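Local coordinates for protein beta-hexosaminidase Amuc_2018 (Akkermansia muciniphila, PDB 6JEB) that hydrolyses terminal non-reducing N-acetylhexosamine residues from N-glycans, chitobiose and related glycans, as a zinc-containing glycoside hydrolase of family 20, at residues 5-10 with 438-443; 371-376 with 432-437; 64-69 with 116-121; 11-16 with 82-87. All coordinates share one frame; numbering follows the deposited sequence.

Contact 1: 5-10 with 438-443; sequences SIIPEP and RRKLAD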
# COMPACT_ATOMS: atom_id res chain seq x y z
N SER A 5 -13.84 -10.14 19.43
CA SER A 5 -12.55 -9.49 19.19
C SER A 5 -12.27 -9.42 17.70
O SER A 5 -11.29 -9.99 17.22
CB SER A 5 -11.43 -10.23 19.92
OG SER A 5 -11.60 -10.07 21.32
N ILE A 6 -13.12 -8.71 16.97
CA ILE A 6 -13.00 -8.58 15.52
C ILE A 6 -12.26 -7.29 15.22
O ILE A 6 -12.65 -6.21 15.69
CB ILE A 6 -14.40 -8.56 14.87
CG1 ILE A 6 -15.17 -9.85 15.18
CG2 ILE A 6 -14.27 -8.32 13.36
CD1 ILE A 6 -16.68 -9.66 15.08
N ILE A 7 -11.19 -7.40 14.43
CA ILE A 7 -10.48 -6.24 13.89
C ILE A 7 -10.57 -6.34 12.38
O ILE A 7 -10.15 -7.34 11.80
CB ILE A 7 -9.01 -6.18 14.34
CG1 ILE A 7 -8.91 -6.13 15.86
CG2 ILE A 7 -8.32 -4.96 13.70
CD1 ILE A 7 -7.49 -6.36 16.40
N PRO A 8 -11.07 -5.31 11.68
CA PRO A 8 -11.56 -4.04 12.24
C PRO A 8 -12.89 -4.14 12.97
O PRO A 8 -13.71 -5.02 12.68
CB PRO A 8 -11.70 -3.14 11.00
CG PRO A 8 -11.68 -4.05 9.83
CD PRO A 8 -11.05 -5.33 10.21
N GLU A 9 -13.09 -3.24 13.92
CA GLU A 9 -14.34 -3.21 14.67
C GLU A 9 -15.52 -3.07 13.71
O GLU A 9 -15.52 -2.16 12.87
CB GLU A 9 -14.35 -2.04 15.65
CG GLU A 9 -15.56 -2.01 16.58
CD GLU A 9 -15.62 -3.20 17.52
OE1 GLU A 9 -14.57 -3.86 17.75
OE2 GLU A 9 -16.72 -3.50 18.05
N PRO A 10 -16.53 -3.93 13.80
CA PRO A 10 -17.70 -3.79 12.92
C PRO A 10 -18.47 -2.51 13.20
O PRO A 10 -18.46 -1.96 14.31
CB PRO A 10 -18.55 -5.02 13.27
CG PRO A 10 -17.56 -6.03 13.78
CD PRO A 10 -16.55 -5.21 14.54
N ARG A 438 -6.96 -2.14 21.80
CA ARG A 438 -5.89 -2.79 22.55
C ARG A 438 -6.35 -4.12 23.15
O ARG A 438 -5.61 -5.11 23.13
CB ARG A 438 -5.38 -1.85 23.64
CG ARG A 438 -4.15 -2.33 24.38
CD ARG A 438 -3.88 -1.45 25.58
NE ARG A 438 -4.84 -1.72 26.66
CZ ARG A 438 -5.34 -0.79 27.46
NH1 ARG A 438 -5.00 0.48 27.31
NH2 ARG A 438 -6.20 -1.13 28.41
N ARG A 439 -7.58 -4.16 23.67
CA ARG A 439 -8.14 -5.40 24.19
C ARG A 439 -8.17 -6.48 23.11
O ARG A 439 -7.70 -7.60 23.32
CB ARG A 439 -9.55 -5.15 24.72
CG ARG A 439 -10.30 -6.44 25.08
CD ARG A 439 -11.78 -6.18 25.38
NE ARG A 439 -12.55 -5.75 24.21
CZ ARG A 439 -13.04 -6.58 23.30
NH1 ARG A 439 -12.84 -7.89 23.39
NH2 ARG A 439 -13.74 -6.10 22.27
N LYS A 440 -8.72 -6.14 21.94
CA LYS A 440 -8.84 -7.12 20.87
C LYS A 440 -7.48 -7.57 20.36
O LYS A 440 -7.28 -8.75 20.05
CB LYS A 440 -9.65 -6.53 19.72
CG LYS A 440 -11.04 -6.08 20.12
CD LYS A 440 -11.84 -5.61 18.91
CE LYS A 440 -11.24 -4.34 18.32
NZ LYS A 440 -11.94 -3.92 17.06
N LEU A 441 -6.54 -6.63 20.22
CA LEU A 441 -5.23 -6.99 19.69
C LEU A 441 -4.51 -7.99 20.58
O LEU A 441 -3.79 -8.87 20.09
CB LEU A 441 -4.39 -5.74 19.49
CG LEU A 441 -3.06 -6.07 18.81
CD1 LEU A 441 -3.26 -6.37 17.33
CD2 LEU A 441 -2.08 -4.97 19.04
N ALA A 442 -4.70 -7.89 21.90
CA ALA A 442 -4.14 -8.89 22.80
C ALA A 442 -4.67 -10.28 22.47
O ALA A 442 -3.91 -11.25 22.44
CB ALA A 442 -4.45 -8.51 24.25
N ASP A 443 -5.98 -10.39 22.19
CA ASP A 443 -6.54 -11.68 21.79
C ASP A 443 -5.99 -12.12 20.44
O ASP A 443 -5.83 -13.33 20.20
CB ASP A 443 -8.06 -11.60 21.70
CG ASP A 443 -8.72 -11.36 23.05
OD1 ASP A 443 -8.10 -11.66 24.10
OD2 ASP A 443 -9.88 -10.89 23.05
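At the seam between the N-terminal domain and the last helix of the chain, K440 of helix 434-452 reaches into the irregular segment 5-10, which leads up to strand 12-16. Its CG stands beside the backbone N (chi1 -58°) and the chain kinks at chi3 (-67°), which carries the amine past I7 and into the bend of the loop. There NZ donates to I6 O at 2.8 Å, from a direction tilted out of the carbonyl plane, and forms a salt bridge with E9 OE1 at 2.7 Å on that oxygen's anti lone pair. E423 of helix 417-426 is a second acid partner of the amine and also accepts from E9 N, so the buried lysine charge lies between two carboxylates that would offset it. The aliphatic part of K440 is used as well: CG lies 3.8 Å from S5 CA, and CE is the same distance from I7 CG1. Beyond it, I7 CD1 meets L441 CD1 at 4.3 Å, a looser apolar contact. One helical turn on from R439, D443 OD2 accepts a short 2.6 Å bond from S5 OG, again through an anti lone pair. The R439 guanidinium is held chiefly by N436 and by Y4 O, with K440 CG lying over one of its faces near the rim. A loop held to a helix face by a lysine, a serine-aspartate bond and an isoleucine contact is here part of the interface that joins the first domain to the TIM-barrel domain of a family 20 hexosaminidase.

Contact 2: 371-376 with 432-437; sequences TLQKCY and RSWENF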
# COMPACT_ATOMS: atom_id res chain seq x y z
N THR A 371 4.52 4.60 17.32
CA THR A 371 4.03 3.50 18.14
C THR A 371 2.68 3.02 17.63
O THR A 371 2.00 3.69 16.83
CB THR A 371 3.87 3.94 19.59
OG1 THR A 371 2.87 4.96 19.67
CG2 THR A 371 5.20 4.44 20.16
N LEU A 372 2.28 1.84 18.11
CA LEU A 372 0.95 1.32 17.80
C LEU A 372 -0.13 2.30 18.25
O LEU A 372 -1.11 2.53 17.53
CB LEU A 372 0.77 -0.03 18.48
CG LEU A 372 -0.59 -0.69 18.29
CD1 LEU A 372 -0.81 -1.00 16.81
CD2 LEU A 372 -0.66 -1.93 19.15
N GLN A 373 0.04 2.90 19.43
CA GLN A 373 -0.95 3.85 19.93
C GLN A 373 -1.03 5.09 19.04
O GLN A 373 -2.12 5.60 18.76
CB GLN A 373 -0.63 4.24 21.37
CG GLN A 373 -1.73 5.07 22.02
CD GLN A 373 -1.56 5.19 23.52
OE1 GLN A 373 -0.65 4.60 24.11
NE2 GLN A 373 -2.44 5.94 24.15
N LYS A 374 0.12 5.59 18.58
CA LYS A 374 0.13 6.73 17.66
C LYS A 374 -0.59 6.37 16.37
O LYS A 374 -1.42 7.14 15.87
CB LYS A 374 1.57 7.14 17.36
CG LYS A 374 1.71 8.15 16.23
CD LYS A 374 1.03 9.46 16.59
CE LYS A 374 1.33 10.53 15.55
NZ LYS A 374 0.85 11.88 15.98
N CYS A 375 -0.26 5.21 15.82
CA CYS A 375 -0.92 4.75 14.60
C CYS A 375 -2.44 4.73 14.77
O CYS A 375 -3.17 5.22 13.90
CB CYS A 375 -0.37 3.36 14.28
SG CYS A 375 -0.87 2.72 12.71
N TYR A 376 -2.92 4.17 15.88
CA TYR A 376 -4.36 4.08 16.12
C TYR A 376 -5.02 5.45 16.24
O TYR A 376 -6.23 5.56 16.04
CB TYR A 376 -4.67 3.19 17.34
CG TYR A 376 -6.13 2.84 17.34
CD1 TYR A 376 -6.60 1.80 16.55
CD2 TYR A 376 -7.05 3.59 18.06
CE1 TYR A 376 -7.95 1.51 16.48
CE2 TYR A 376 -8.40 3.31 18.00
CZ TYR A 376 -8.84 2.26 17.21
OH TYR A 376 -10.19 1.98 17.13
N ARG A 432 -14.81 3.28 17.36
CA ARG A 432 -13.38 3.19 17.57
C ARG A 432 -12.99 3.70 18.95
O ARG A 432 -13.52 4.71 19.42
CB ARG A 432 -12.64 3.98 16.49
CG ARG A 432 -12.70 3.31 15.12
CD ARG A 432 -11.84 4.04 14.11
NE ARG A 432 -10.43 4.08 14.51
CZ ARG A 432 -9.52 4.88 13.98
NH1 ARG A 432 -9.86 5.72 13.01
NH2 ARG A 432 -8.27 4.84 14.42
N SER A 433 -12.08 2.99 19.60
CA SER A 433 -11.44 3.46 20.82
C SER A 433 -10.15 2.69 21.01
O SER A 433 -10.06 1.51 20.68
CB SER A 433 -12.35 3.33 22.05
OG SER A 433 -12.31 2.02 22.60
N TRP A 434 -9.14 3.38 21.54
CA TRP A 434 -7.86 2.72 21.80
C TRP A 434 -8.04 1.57 22.79
O TRP A 434 -7.48 0.48 22.59
CB TRP A 434 -6.85 3.74 22.31
CG TRP A 434 -5.60 3.12 22.86
CD1 TRP A 434 -5.17 3.18 24.16
CD2 TRP A 434 -4.64 2.32 22.15
NE1 TRP A 434 -4.00 2.48 24.29
CE2 TRP A 434 -3.65 1.95 23.08
CE3 TRP A 434 -4.52 1.90 20.82
CZ2 TRP A 434 -2.55 1.16 22.72
CZ3 TRP A 434 -3.41 1.12 20.47
CH2 TRP A 434 -2.45 0.76 21.42
N GLU A 435 -8.83 1.79 23.84
CA GLU A 435 -9.02 0.75 24.85
C GLU A 435 -9.60 -0.52 24.23
O GLU A 435 -9.12 -1.63 24.49
CB GLU A 435 -9.90 1.26 25.99
CG GLU A 435 -9.22 2.29 26.87
CD GLU A 435 -7.93 1.77 27.47
OE1 GLU A 435 -7.92 0.62 27.95
OE2 GLU A 435 -6.92 2.51 27.45
N ASN A 436 -10.64 -0.38 23.40
CA ASN A 436 -11.23 -1.56 22.79
C ASN A 436 -10.26 -2.21 21.81
O ASN A 436 -10.14 -3.44 21.78
CB ASN A 436 -12.54 -1.21 22.10
CG ASN A 436 -13.32 -2.45 21.69
OD1 ASN A 436 -13.63 -3.29 22.53
ND2 ASN A 436 -13.64 -2.56 20.40
N PHE A 437 -9.58 -1.41 21.00
CA PHE A 437 -8.64 -1.97 20.04
C PHE A 437 -7.53 -2.74 20.75
O PHE A 437 -7.19 -3.86 20.35
CB PHE A 437 -8.04 -0.86 19.17
CG PHE A 437 -6.96 -1.33 18.25
CD1 PHE A 437 -7.27 -1.95 17.04
CD2 PHE A 437 -5.62 -1.19 18.59
CE1 PHE A 437 -6.27 -2.40 16.18
CE2 PHE A 437 -4.62 -1.63 17.75
CZ PHE A 437 -4.94 -2.24 16.54
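The ring of Y376 is held between two unlike groups: F437 covers one face and the R432 guanidinium the other. With F437 it makes an offset stack, centroids 4.6 Å apart and planes at 25°, and F437 CB also rests over that face. R432 CZ lies 4.5 Å from the Y376 centroid, a cation-pi contact in which the guanidinium stands nearly upright on the ring (planes 86° apart), NH2 over its centre. The W434 indole has Q373 over one face, CA being 3.9 Å from the centroid of the six-membered ring, while the extended Q373 side chain lays its amide almost parallel to the indole. L372 CG comes to the indole edge at W434 CH2, 3.9 Å away, and Y376 CB packs against W434 CE3. A leucine in place of W434 would probably uncover Q373 and open a gap beside L372 and Y376 CB. T371 and S433 are the N-caps of helix 372-376 and of the long helix 434-452, accepting from K374 N and N436 N. Y376 OH takes a weak bond from R432 NE at 3.4 Å, but its stronger partner is E423. The aromatic face thus meets a cation whose turning is restricted by the bond from R432 NH1 to L378 O.

Contact 3: 64-69 with 116-121; sequences TLRQLR and MAYYKF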
# COMPACT_ATOMS: atom_id res chain seq x y z
N THR A 64 -14.83 -11.94 8.85
CA THR A 64 -15.28 -11.84 10.23
C THR A 64 -15.56 -13.21 10.82
O THR A 64 -15.18 -13.50 11.96
CB THR A 64 -16.52 -10.94 10.29
OG1 THR A 64 -16.12 -9.61 9.93
CG2 THR A 64 -17.14 -10.94 11.69
N LEU A 65 -16.23 -14.08 10.05
CA LEU A 65 -16.49 -15.43 10.52
C LEU A 65 -15.19 -16.16 10.86
O LEU A 65 -15.13 -16.91 11.84
CB LEU A 65 -17.29 -16.20 9.47
CG LEU A 65 -17.82 -17.58 9.83
CD1 LEU A 65 -18.69 -17.51 11.06
CD2 LEU A 65 -18.59 -18.17 8.64
N ARG A 66 -14.15 -15.94 10.06
CA ARG A 66 -12.85 -16.55 10.32
C ARG A 66 -12.30 -16.10 11.67
O ARG A 66 -11.80 -16.91 12.46
CB ARG A 66 -11.91 -16.18 9.17
CG ARG A 66 -10.51 -16.76 9.22
CD ARG A 66 -9.82 -16.60 7.85
NE ARG A 66 -9.84 -15.22 7.37
CZ ARG A 66 -9.76 -14.85 6.09
NH1 ARG A 66 -9.65 -15.76 5.12
NH2 ARG A 66 -9.78 -13.57 5.78
N GLN A 67 -12.39 -14.79 11.95
CA GLN A 67 -11.91 -14.29 13.24
C GLN A 67 -12.74 -14.83 14.39
O GLN A 67 -12.20 -15.16 15.45
CB GLN A 67 -11.88 -12.76 13.25
CG GLN A 67 -10.85 -12.18 12.29
CD GLN A 67 -10.47 -10.75 12.62
OE1 GLN A 67 -11.03 -10.14 13.54
NE2 GLN A 67 -9.52 -10.20 11.88
N LEU A 68 -14.06 -14.93 14.20
CA LEU A 68 -14.91 -15.51 15.24
C LEU A 68 -14.58 -16.98 15.47
O LEU A 68 -14.63 -17.45 16.61
CB LEU A 68 -16.38 -15.33 14.89
CG LEU A 68 -16.91 -13.90 14.96
CD1 LEU A 68 -18.35 -13.88 14.47
CD2 LEU A 68 -16.80 -13.35 16.38
N ARG A 69 -14.26 -17.71 14.40
CA ARG A 69 -13.84 -19.10 14.57
C ARG A 69 -12.53 -19.20 15.34
O ARG A 69 -12.36 -20.10 16.17
CB ARG A 69 -13.76 -19.80 13.22
CG ARG A 69 -15.12 -20.03 12.61
CD ARG A 69 -15.09 -20.59 11.21
NE ARG A 69 -16.44 -20.99 10.83
CZ ARG A 69 -16.86 -21.16 9.59
NH1 ARG A 69 -16.04 -20.95 8.56
NH2 ARG A 69 -18.12 -21.53 9.37
N MET A 116 -2.97 -9.64 5.37
CA MET A 116 -3.72 -8.41 5.16
C MET A 116 -5.20 -8.69 4.88
O MET A 116 -6.08 -7.93 5.31
CB MET A 116 -3.08 -7.54 4.06
CG MET A 116 -3.28 -8.05 2.65
SD MET A 116 -2.19 -7.21 1.47
CE MET A 116 -3.02 -5.62 1.34
N ALA A 117 -5.50 -9.78 4.17
CA ALA A 117 -6.89 -10.14 3.94
C ALA A 117 -7.61 -10.45 5.25
O ALA A 117 -8.81 -10.17 5.39
CB ALA A 117 -6.99 -11.35 3.00
N TYR A 118 -6.89 -11.01 6.22
CA TYR A 118 -7.48 -11.32 7.51
C TYR A 118 -8.04 -10.07 8.18
O TYR A 118 -9.03 -10.15 8.92
CB TYR A 118 -6.41 -11.97 8.39
CG TYR A 118 -6.88 -12.58 9.69
CD1 TYR A 118 -7.46 -13.84 9.73
CD2 TYR A 118 -6.67 -11.92 10.90
CE1 TYR A 118 -7.86 -14.41 10.92
CE2 TYR A 118 -7.06 -12.48 12.10
CZ TYR A 118 -7.67 -13.73 12.11
OH TYR A 118 -8.05 -14.30 13.30
N TYR A 119 -7.43 -8.90 7.90
CA TYR A 119 -7.83 -7.61 8.45
C TYR A 119 -8.62 -6.76 7.46
O TYR A 119 -8.79 -5.55 7.69
CB TYR A 119 -6.60 -6.87 9.00
CG TYR A 119 -6.05 -7.61 10.19
CD1 TYR A 119 -6.71 -7.57 11.41
CD2 TYR A 119 -4.88 -8.38 10.10
CE1 TYR A 119 -6.24 -8.26 12.50
CE2 TYR A 119 -4.41 -9.08 11.20
CZ TYR A 119 -5.10 -9.02 12.40
OH TYR A 119 -4.65 -9.72 13.49
N LYS A 120 -9.12 -7.35 6.37
CA LYS A 120 -10.00 -6.70 5.40
C LYS A 120 -9.32 -5.59 4.60
O LYS A 120 -10.00 -4.70 4.08
CB LYS A 120 -11.32 -6.20 6.02
CG LYS A 120 -12.16 -7.29 6.66
CD LYS A 120 -13.51 -6.74 7.10
CE LYS A 120 -14.39 -7.80 7.76
NZ LYS A 120 -13.97 -8.08 9.16
N PHE A 121 -8.00 -5.61 4.45
CA PHE A 121 -7.39 -4.76 3.44
C PHE A 121 -7.87 -5.20 2.07
O PHE A 121 -8.12 -6.39 1.84
CB PHE A 121 -5.86 -4.87 3.49
CG PHE A 121 -5.24 -4.09 4.62
CD1 PHE A 121 -4.96 -2.73 4.47
CD2 PHE A 121 -4.93 -4.70 5.83
CE1 PHE A 121 -4.40 -2.00 5.50
CE2 PHE A 121 -4.37 -3.97 6.87
CZ PHE A 121 -4.10 -2.62 6.70
O HOH W 1 -10.32 -12.72 8.62
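Q67 meets Y118 because its CG stands beside the backbone N (chi1 -67°) and the chain then runs on extended, crossing the tyrosine obliquely. Y118 turns its ring back toward helix 55-73 with CG anti to its own N (chi1 -170°). As a result Q67 CG sits over the ring face, 4.0 Å from the centroid, a CH-pi contact, and the amide ends near Y118 O. The bond from Q67 NE2 to that carbonyl is 3.0 Å long but weak, bent to 126°; the firmer hold on the amide is OE1, which accepts from I7 N. Y118 OH is taken by D70. Y118 lies where the helix beginning at 106 closes in a Schellman motif: F121 N bonds to M116 O, K120 N to A117 O, and K120 has positive phi. From that turn the K120 side chain stretches out straight to CE and bends at chi4, and NZ donates to T64 OG1 at 2.7 Å. T64 OG1 is also bonded to Y39, and the lysine has W426 as a cation-pi partner, so a barrel residue is anchored on the helix of the N-terminal domain. R66, modelled in two conformers, lies with NE 3.6 Å from Y118 CD1 in the one described. In that conformer a water accepts from R66 NE at 2.8 Å and donates to Y118 O at 2.9 Å.

Contact 4: 11-16 with 82-87; sequences SRTELR and GVITDK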
# COMPACT_ATOMS: atom_id res chain seq x y z
N SER A 11 -19.16 -2.04 12.17
CA SER A 11 -19.92 -0.80 12.31
C SER A 11 -21.07 -0.93 13.31
O SER A 11 -21.42 0.05 13.96
CB SER A 11 -20.41 -0.29 10.96
OG SER A 11 -21.10 -1.30 10.25
N ARG A 12 -21.65 -2.12 13.45
CA ARG A 12 -22.68 -2.36 14.46
C ARG A 12 -22.57 -3.79 14.96
O ARG A 12 -22.55 -4.74 14.16
CB ARG A 12 -24.11 -2.12 13.93
CG ARG A 12 -25.22 -2.41 14.96
CD ARG A 12 -26.65 -2.28 14.38
NE ARG A 12 -27.65 -2.95 15.24
CZ ARG A 12 -28.53 -2.33 16.02
NH1 ARG A 12 -28.60 -1.00 16.07
NH2 ARG A 12 -29.36 -3.06 16.76
N THR A 13 -22.47 -3.95 16.28
CA THR A 13 -22.54 -5.25 16.93
C THR A 13 -23.64 -5.17 17.98
O THR A 13 -23.56 -4.34 18.89
CB THR A 13 -21.22 -5.62 17.61
OG1 THR A 13 -20.15 -5.57 16.65
CG2 THR A 13 -21.30 -7.03 18.20
N GLU A 14 -24.65 -6.03 17.85
CA GLU A 14 -25.73 -6.14 18.82
C GLU A 14 -25.59 -7.51 19.48
O GLU A 14 -25.95 -8.53 18.89
CB GLU A 14 -27.10 -6.00 18.13
CG GLU A 14 -28.28 -6.20 19.10
CD GLU A 14 -29.67 -6.19 18.44
OE1 GLU A 14 -29.78 -5.95 17.21
OE2 GLU A 14 -30.66 -6.42 19.16
N LEU A 15 -25.07 -7.53 20.70
CA LEU A 15 -24.85 -8.79 21.40
C LEU A 15 -26.13 -9.28 22.06
O LEU A 15 -26.97 -8.48 22.50
CB LEU A 15 -23.75 -8.63 22.45
CG LEU A 15 -22.36 -8.33 21.88
CD1 LEU A 15 -21.37 -8.06 23.01
CD2 LEU A 15 -21.88 -9.47 21.01
N ARG A 16 -26.27 -10.59 22.14
CA ARG A 16 -27.43 -11.25 22.74
C ARG A 16 -26.98 -12.11 23.91
O ARG A 16 -25.78 -12.37 24.09
CB ARG A 16 -28.20 -12.06 21.68
CG ARG A 16 -28.83 -11.17 20.61
CD ARG A 16 -29.39 -11.94 19.42
NE ARG A 16 -30.25 -11.08 18.61
CZ ARG A 16 -30.72 -11.39 17.41
NH1 ARG A 16 -30.40 -12.56 16.85
NH2 ARG A 16 -31.51 -10.54 16.76
N GLY A 82 -25.30 -12.92 18.70
CA GLY A 82 -25.47 -11.53 18.35
C GLY A 82 -25.64 -11.35 16.86
O GLY A 82 -25.68 -12.31 16.09
N VAL A 83 -25.76 -10.08 16.48
CA VAL A 83 -25.89 -9.67 15.08
C VAL A 83 -24.83 -8.63 14.78
O VAL A 83 -24.72 -7.63 15.50
CB VAL A 83 -27.29 -9.09 14.79
CG1 VAL A 83 -27.44 -8.77 13.30
CG2 VAL A 83 -28.37 -10.06 15.22
N ILE A 84 -24.06 -8.87 13.73
CA ILE A 84 -23.03 -7.95 13.26
C ILE A 84 -23.51 -7.41 11.92
O ILE A 84 -23.77 -8.19 10.99
CB ILE A 84 -21.69 -8.68 13.09
CG1 ILE A 84 -21.21 -9.26 14.43
CG2 ILE A 84 -20.65 -7.75 12.47
CD1 ILE A 84 -20.19 -10.39 14.27
N THR A 85 -23.63 -6.09 11.80
CA THR A 85 -23.99 -5.46 10.54
C THR A 85 -22.85 -4.51 10.20
O THR A 85 -22.52 -3.63 10.99
CB THR A 85 -25.30 -4.68 10.68
OG1 THR A 85 -26.29 -5.53 11.27
CG2 THR A 85 -25.79 -4.22 9.31
N ASP A 86 -22.24 -4.70 9.03
CA ASP A 86 -20.91 -4.15 8.83
C ASP A 86 -20.71 -3.70 7.39
O ASP A 86 -21.16 -4.37 6.45
CB ASP A 86 -19.89 -5.23 9.19
CG ASP A 86 -18.55 -4.67 9.61
OD1 ASP A 86 -18.41 -3.44 9.78
OD2 ASP A 86 -17.62 -5.50 9.78
N LYS A 87 -20.01 -2.58 7.22
CA LYS A 87 -19.72 -1.98 5.93
C LYS A 87 -18.56 -1.03 6.17
O LYS A 87 -18.54 -0.37 7.23
CB LYS A 87 -20.95 -1.20 5.42
CG LYS A 87 -20.81 -0.61 4.02
CD LYS A 87 -22.03 0.25 3.66
CE LYS A 87 -21.90 0.82 2.25
NZ LYS A 87 -20.55 1.46 2.03
O HOH W 2 -25.98 -5.55 13.98
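D86 OD1 is gripped by two donors, S11 N and the indole NE1 of W426. The bond from S11 N is 2.9 Å, 156° at the hydrogen, and arrives from well above the carboxylate plane. Replacing D86 with alanine would be likely to leave S11 N and the W426 indole N-H without their shared acceptor, weakening the tie between the two strands and helix 417-426. Next along, T85 O accepts from S11 OG at 2.8 Å, in the serine conformer described, and more weakly from R12 N. Strands 12-16 and 82-86 run antiparallel, at 175°, in the mixed sheet of the N-terminal domain. R12 with T85 and E14 with V83 are hydrogen-bonded pairs; T13 with I84 and L15 with G82 are non-hydrogen-bonded ones. E14 N reaches V83 O at 2.8 Å almost straight, in the carbonyl plane. At G82 a side chain would clash with E14 O, and the backbone angles themselves call for glycine. On the face with V83, the R16 guanidinium is laid flat over V83 CG2, 3.5 Å from its CZ. Alongside, R12 NH2 forms a salt bridge with E14 OE1 at 3.0 Å, and a water bonded to T85 OG1 at 2.7 Å makes weak bonds to R12 NE and V83 O.

How the contacts relate
From the N terminus, segment 5-10 opens contact 1, which closes only at helix 434-452 and so encloses the other three. Segment 11-16 follows at once and is closed by 82-87 in contact 4. Before that happens, helix 55-73 opens contact 3, which closes at 116-121, so contacts 3 and 4 cross. Contact 2 comes later in series, joining 371-376 to the start of the same helix that contact 1 uses. Contact 4 pairs two strands of the N-terminal sheet; contact 3 fastens that domain to the barrel domain, contact 1 fastens it to the last helix, and contact 2 ties helix 372-376 of the catalytic domain to that helix. I84 touches T64, L68 and I6, while E9 meets N436 and L441 meets L372.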